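Long-range contacts in gene product PA4716 (Pseudomonas aeruginosa, PDB 1U0K), which is of unknown function but, as a PhzF-family protein, is probably an isomerase or epimerase: residues His155-Val160 / Leu168-Ala173; Thr162-Leu167 / Ala194-Leu199. All coordinates share one frame; numbering follows the deposited sequence.

Contact 1. Residues His155-Val160 / Leu168-Ala173; sequences HPPRVV and LLPVTA
A beta hairpin of strands 158-161 and 166-170 makes this contact, and the two arms are tied together where R158 and L168 form an antiparallel hydrogen-bonded pair. R158 N reaches L168 O at 3.2 Å, within the carbonyl plane, and L168 N returns a shorter bond of 2.9 Å to R158 O, tilted 32° from that carbonyl's plane. One residue earlier, P157 turns its CA toward L168 O, 3.2 Å away, a CA-H...O contact usual beside such a pair. Its ring is apolar and compact, and packs against L169 and P170 in a buried place: P157 CG lies 3.8 Å from L169 CD1, while P157 CA rests 3.7 Å from P170 CD. On the face that carries L168, the L168 side chain has CG anti to its carbonyl carbon (chi1 -53°), which sends CD1 toward V160 CG2, 3.8 Å away, the two side chains meeting at about a right angle. Y231 of helix 222-234 packs on L168 and P170 from outside the hairpin. The long R158 side chain leads away from L168, and its guanidinium group bonds to G130 O and the Y235 hydroxyl. The next hydrogen-bonded pair would be P156 with P170, but neither proline has an N-H; a water links the arms instead, 2.9 Å from H155 O and 2.8 Å from P170 O.

Contact 2. Residues Thr162-Leu167 / Ala194-Leu199; sequences TGLPYL and AAFVYL
The Y166 ring meets F196 through its CD2 and CE2 side: F196 CB lies 3.7 Å from Y166 CE2 and approaches obliquely, as does Y198 CB, whereas V197 C sits at the ring edge near its plane. The F196 ring in turn receives L164 CD2 obliquely, 4.0 Å from F196 CE1. L164 reaches this far because its CG stands anti to the backbone N (chi1 -178°), and its other branch, CD1, rests 3.6 Å from A195 CB, where a small methyl suits the close approach. Beneath these side chains strands 166-170 and 196-201 pair in parallel, Y166 beside F196 and L167 beside V197. F196 O accepts L167 N at 2.9 Å, nearly along the C=O axis, and also faces Y166 CA; L167 O then takes Y198 N at 3.0 Å. At P165, the carbonyl O receives A195 N at 2.9 Å and a weak second bond from F196 N. L167 and V197 point to the other face of the sheet, where L189 and F141 of the flanking helices pack on both, an apolar setting that suits leucine and valine. The two tyrosine hydroxyls have partners beyond the pair: Y166 OH bonds S223 OG, and Y198 OH bonds Q248 OE1.

In the fold
The two contacts share strand 166-170, which pairs antiparallel with 158-161 in contact 1 and parallel with 196-201 in contact 2, placing it between the other two, within a larger run of strands. Their centres are 11 Å apart, and their segments alternate along the chain: 155-160, 162-167, 168-173, 194-199. A local hairpin is thus joined to a strand that returns only after helices 173-177 and 186-192. V160 N to Y166 O and L169 N to Y198 O probably continue the backbone bonding between contacts. Helix 222-234 packs on both. In what is probably the DAP-epimerase-like fold of the PhzF family, contact 2 lies near the predicted active site, the L164 side chain about 6 Å from that of E48, while contact 1 continues the same strands away from it.

Contact 1. Residues His155-Val160 / Leu168-Ala173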
loop_
_atom_site.group_PDB
_atom_site.type_symbol
_atom_site.label_atom_id
_atom_site.label_comp_id
_atom_site.label_asym_id
_atom_site.label_seq_id
_atom_site.Cartn_x
_atom_site.Cartn_y
_atom_site.Cartn_z
ATOM N N HIS A 155 30.933 11.990 8.918
ATOM C CA HIS A 155 31.028 12.183 7.475
ATOM C C HIS A 155 29.940 13.130 7.040
ATOM O O HIS A 155 28.858 13.130 7.620
ATOM C CB HIS A 155 30.902 10.851 6.751
ATOM C CG HIS A 155 31.779 9.787 7.320
ATOM N ND1 HIS A 155 33.130 9.713 7.049
ATOM C CD2 HIS A 155 31.507 8.777 8.179
ATOM C CE1 HIS A 155 33.644 8.685 7.701
ATOM N NE2 HIS A 155 32.682 8.103 8.396
ATOM N N PRO A 156 30.222 13.940 6.029
ATOM C CA PRO A 156 29.338 15.055 5.701
ATOM C C PRO A 156 28.026 14.568 5.088
ATOM O O PRO A 156 28.067 13.781 4.139
ATOM C CB PRO A 156 30.154 15.863 4.686
ATOM C CG PRO A 156 31.108 14.873 4.069
ATOM C CD PRO A 156 31.371 13.848 5.112
ATOM N N PRO A 157 26.884 14.984 5.629
ATOM C CA PRO A 157 25.640 14.840 4.878
ATOM C C PRO A 157 25.817 15.520 3.534
ATOM O O PRO A 157 26.407 16.601 3.452
ATOM C CB PRO A 157 24.613 15.563 5.755
ATOM C CG PRO A 157 25.160 15.420 7.126
ATOM C CD PRO A 157 26.648 15.588 6.953
ATOM N N ARG A 158 25.368 14.859 2.474
ATOM C CA ARG A 158 25.424 15.439 1.150
ATOM C C ARG A 158 24.309 14.949 0.271
ATOM O O ARG A 158 23.819 13.851 0.448
ATOM C CB ARG A 158 26.755 15.125 0.486
ATOM C CG ARG A 158 27.802 16.118 0.896
ATOM C CD ARG A 158 28.909 16.204 -0.015
ATOM N NE ARG A 158 28.672 17.055 -1.169
ATOM C CZ ARG A 158 29.547 17.144 -2.151
ATOM N NH1 ARG A 158 30.665 16.433 -2.089
ATOM N NH2 ARG A 158 29.335 17.927 -3.190
ATOM N N VAL A 159 23.932 15.793 -0.673
ATOM C CA VAL A 159 22.949 15.424 -1.677
ATOM C C VAL A 159 23.710 14.690 -2.770
ATOM O O VAL A 159 24.670 15.218 -3.319
ATOM C CB VAL A 159 22.239 16.653 -2.236
ATOM C CG1 VAL A 159 21.219 16.250 -3.318
ATOM C CG2 VAL A 159 21.555 17.414 -1.104
ATOM N N VAL A 160 23.302 13.458 -3.057
ATOM C CA VAL A 160 23.940 12.635 -4.081
ATOM C C VAL A 160 22.840 12.042 -4.955
ATOM O O VAL A 160 21.778 11.669 -4.449
ATOM C CB VAL A 160 24.801 11.517 -3.465
ATOM C CG1 VAL A 160 25.585 10.788 -4.543
ATOM C CG2 VAL A 160 25.780 12.094 -2.412
ATOM N N LEU A 168 21.781 12.264 1.691
ATOM C CA LEU A 168 22.310 11.172 2.487
ATOM C C LEU A 168 22.721 11.744 3.843
ATOM O O LEU A 168 23.489 12.703 3.905
ATOM C CB LEU A 168 23.501 10.519 1.785
ATOM C CG LEU A 168 23.276 10.054 0.345
ATOM C CD1 LEU A 168 24.513 9.344 -0.171
ATOM C CD2 LEU A 168 22.051 9.139 0.243
ATOM N N LEU A 169 22.154 11.179 4.905
ATOM C CA LEU A 169 22.350 11.665 6.266
ATOM C C LEU A 169 23.021 10.578 7.089
ATOM O O LEU A 169 22.341 9.704 7.601
ATOM C CB LEU A 169 20.999 12.023 6.890
ATOM C CG LEU A 169 21.078 12.841 8.180
ATOM C CD1 LEU A 169 21.591 14.245 7.901
ATOM C CD2 LEU A 169 19.728 12.876 8.865
ATOM N N PRO A 170 24.355 10.597 7.179
ATOM C CA PRO A 170 25.069 9.575 7.949
ATOM C C PRO A 170 24.752 9.648 9.442
ATOM O O PRO A 170 24.955 10.696 10.064
ATOM C CB PRO A 170 26.539 9.878 7.655
ATOM C CG PRO A 170 26.529 10.666 6.414
ATOM C CD PRO A 170 25.289 11.512 6.511
ATOM N N VAL A 171 24.209 8.562 9.976
ATOM C CA VAL A 171 23.873 8.427 11.390
ATOM C C VAL A 171 24.476 7.134 11.942
ATOM O O VAL A 171 24.951 6.292 11.175
ATOM C CB VAL A 171 22.342 8.427 11.616
ATOM C CG1 VAL A 171 21.751 9.764 11.188
ATOM C CG2 VAL A 171 21.659 7.276 10.875
ATOM N N THR A 172 24.441 6.971 13.264
ATOM C CA THR A 172 24.980 5.772 13.904
ATOM C C THR A 172 23.996 4.621 13.768
ATOM O O THR A 172 22.791 4.836 13.634
ATOM C CB THR A 172 25.258 5.994 15.416
ATOM O OG1 THR A 172 24.054 6.375 16.087
ATOM C CG2 THR A 172 26.199 7.152 15.664
ATOM N N ALA A 173 24.517 3.399 13.827
ATOM C CA ALA A 173 23.678 2.202 13.810
ATOM C C ALA A 173 22.584 2.254 14.875
ATOM O O ALA A 173 21.455 1.832 14.636
ATOM C CB ALA A 173 24.539 0.950 13.996
HETATM O O HOH W 1 26.561 12.916 9.403
#

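Contact 2. Residues Thr162-Leu167 / Ala194-Leu199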
loop_
_atom_site.group_PDB
_atom_site.type_symbol
_atom_site.label_atom_id
_atom_site.label_comp_id
_atom_site.label_asym_id
_atom_site.label_seq_id
_atom_site.Cartn_x
_atom_site.Cartn_y
_atom_site.Cartn_z
ATOM N N THR A 162 21.824 9.836 -8.833
ATOM C CA THR A 162 21.982 9.223 -10.150
ATOM C C THR A 162 20.705 9.446 -10.970
ATOM O O THR A 162 20.437 8.707 -11.915
ATOM C CB THR A 162 22.281 7.726 -10.031
ATOM O OG1 THR A 162 21.296 7.092 -9.200
ATOM C CG2 THR A 162 23.588 7.476 -9.314
ATOM N N GLY A 163 19.953 10.491 -10.622
ATOM C CA GLY A 163 18.666 10.807 -11.229
ATOM C C GLY A 163 17.762 11.507 -10.231
ATOM O O GLY A 163 17.390 12.692 -10.395
ATOM N N LEU A 164 17.452 10.777 -9.162
ATOM C CA LEU A 164 16.611 11.266 -8.084
ATOM C C LEU A 164 17.520 11.632 -6.901
ATOM O O LEU A 164 18.103 10.745 -6.287
ATOM C CB LEU A 164 15.611 10.176 -7.680
ATOM C CG LEU A 164 14.582 10.492 -6.593
ATOM C CD1 LEU A 164 13.685 11.659 -6.975
ATOM C CD2 LEU A 164 13.760 9.246 -6.308
ATOM N N PRO A 165 17.650 12.919 -6.596
ATOM C CA PRO A 165 18.579 13.358 -5.539
ATOM C C PRO A 165 18.120 13.038 -4.117
ATOM O O PRO A 165 17.024 13.420 -3.705
ATOM C CB PRO A 165 18.662 14.872 -5.752
ATOM C CG PRO A 165 17.382 15.249 -6.420
ATOM C CD PRO A 165 16.954 14.061 -7.214
ATOM N N TYR A 166 18.980 12.346 -3.374
ATOM C CA TYR A 166 18.765 12.069 -1.961
ATOM C C TYR A 166 19.727 12.886 -1.130
ATOM O O TYR A 166 20.883 13.009 -1.485
ATOM C CB TYR A 166 19.022 10.598 -1.661
ATOM C CG TYR A 166 17.970 9.674 -2.216
ATOM C CD1 TYR A 166 18.037 9.233 -3.532
ATOM C CD2 TYR A 166 16.906 9.253 -1.428
ATOM C CE1 TYR A 166 17.075 8.377 -4.052
ATOM C CE2 TYR A 166 15.934 8.397 -1.939
ATOM C CZ TYR A 166 16.024 7.971 -3.251
ATOM O OH TYR A 166 15.065 7.130 -3.765
ATOM N N LEU A 167 19.243 13.448 -0.034
ATOM C CA LEU A 167 20.126 13.914 1.030
ATOM C C LEU A 167 20.519 12.668 1.806
ATOM O O LEU A 167 19.695 12.059 2.462
ATOM C CB LEU A 167 19.387 14.897 1.940
ATOM C CG LEU A 167 20.139 15.940 2.785
ATOM C CD1 LEU A 167 19.484 16.100 4.160
ATOM C CD2 LEU A 167 21.640 15.690 2.894
ATOM N N ALA A 194 17.177 18.575 -3.028
ATOM C CA ALA A 194 16.992 17.156 -2.748
ATOM C C ALA A 194 15.508 16.802 -2.702
ATOM O O ALA A 194 14.679 17.613 -2.299
ATOM C CB ALA A 194 17.663 16.791 -1.423
ATOM N N ALA A 195 15.201 15.586 -3.121
ATOM C CA ALA A 195 13.824 15.084 -3.155
ATOM C C ALA A 195 13.449 14.290 -1.909
ATOM O O ALA A 195 12.320 14.405 -1.424
ATOM C CB ALA A 195 13.624 14.225 -4.381
ATOM N N PHE A 196 14.381 13.465 -1.418
ATOM C CA PHE A 196 14.145 12.602 -0.256
ATOM C C PHE A 196 15.376 12.499 0.630
ATOM O O PHE A 196 16.490 12.736 0.170
ATOM C CB PHE A 196 13.804 11.189 -0.702
ATOM C CG PHE A 196 12.518 11.093 -1.467
ATOM C CD1 PHE A 196 12.525 11.027 -2.853
ATOM C CD2 PHE A 196 11.303 11.104 -0.795
ATOM C CE1 PHE A 196 11.335 10.951 -3.556
ATOM C CE2 PHE A 196 10.111 11.027 -1.496
ATOM C CZ PHE A 196 10.129 10.957 -2.871
ATOM N N VAL A 197 15.152 12.115 1.883
ATOM C CA VAL A 197 16.220 11.819 2.839
ATOM C C VAL A 197 16.438 10.306 2.893
ATOM O O VAL A 197 15.473 9.526 2.940
ATOM C CB VAL A 197 15.866 12.298 4.269
ATOM C CG1 VAL A 197 16.931 11.842 5.272
ATOM C CG2 VAL A 197 15.722 13.803 4.323
ATOM N N TYR A 198 17.706 9.901 2.888
ATOM C CA TYR A 198 18.098 8.512 3.092
ATOM C C TYR A 198 19.034 8.451 4.310
ATOM O O TYR A 198 20.145 8.975 4.269
ATOM C CB TYR A 198 18.790 7.963 1.840
ATOM C CG TYR A 198 18.943 6.460 1.818
ATOM C CD1 TYR A 198 17.957 5.648 1.279
ATOM C CD2 TYR A 198 20.080 5.848 2.329
ATOM C CE1 TYR A 198 18.093 4.260 1.248
ATOM C CE2 TYR A 198 20.231 4.462 2.308
ATOM C CZ TYR A 198 19.230 3.666 1.772
ATOM O OH TYR A 198 19.383 2.290 1.761
ATOM N N LEU A 199 18.561 7.846 5.392
ATOM C CA LEU A 199 19.383 7.659 6.593
ATOM C C LEU A 199 20.370 6.532 6.353
ATOM O O LEU A 199 19.987 5.472 5.870
ATOM C CB LEU A 199 18.524 7.332 7.810
ATOM C CG LEU A 199 17.393 8.298 8.174
ATOM C CD1 LEU A 199 16.733 7.870 9.474
ATOM C CD2 LEU A 199 17.899 9.724 8.273
#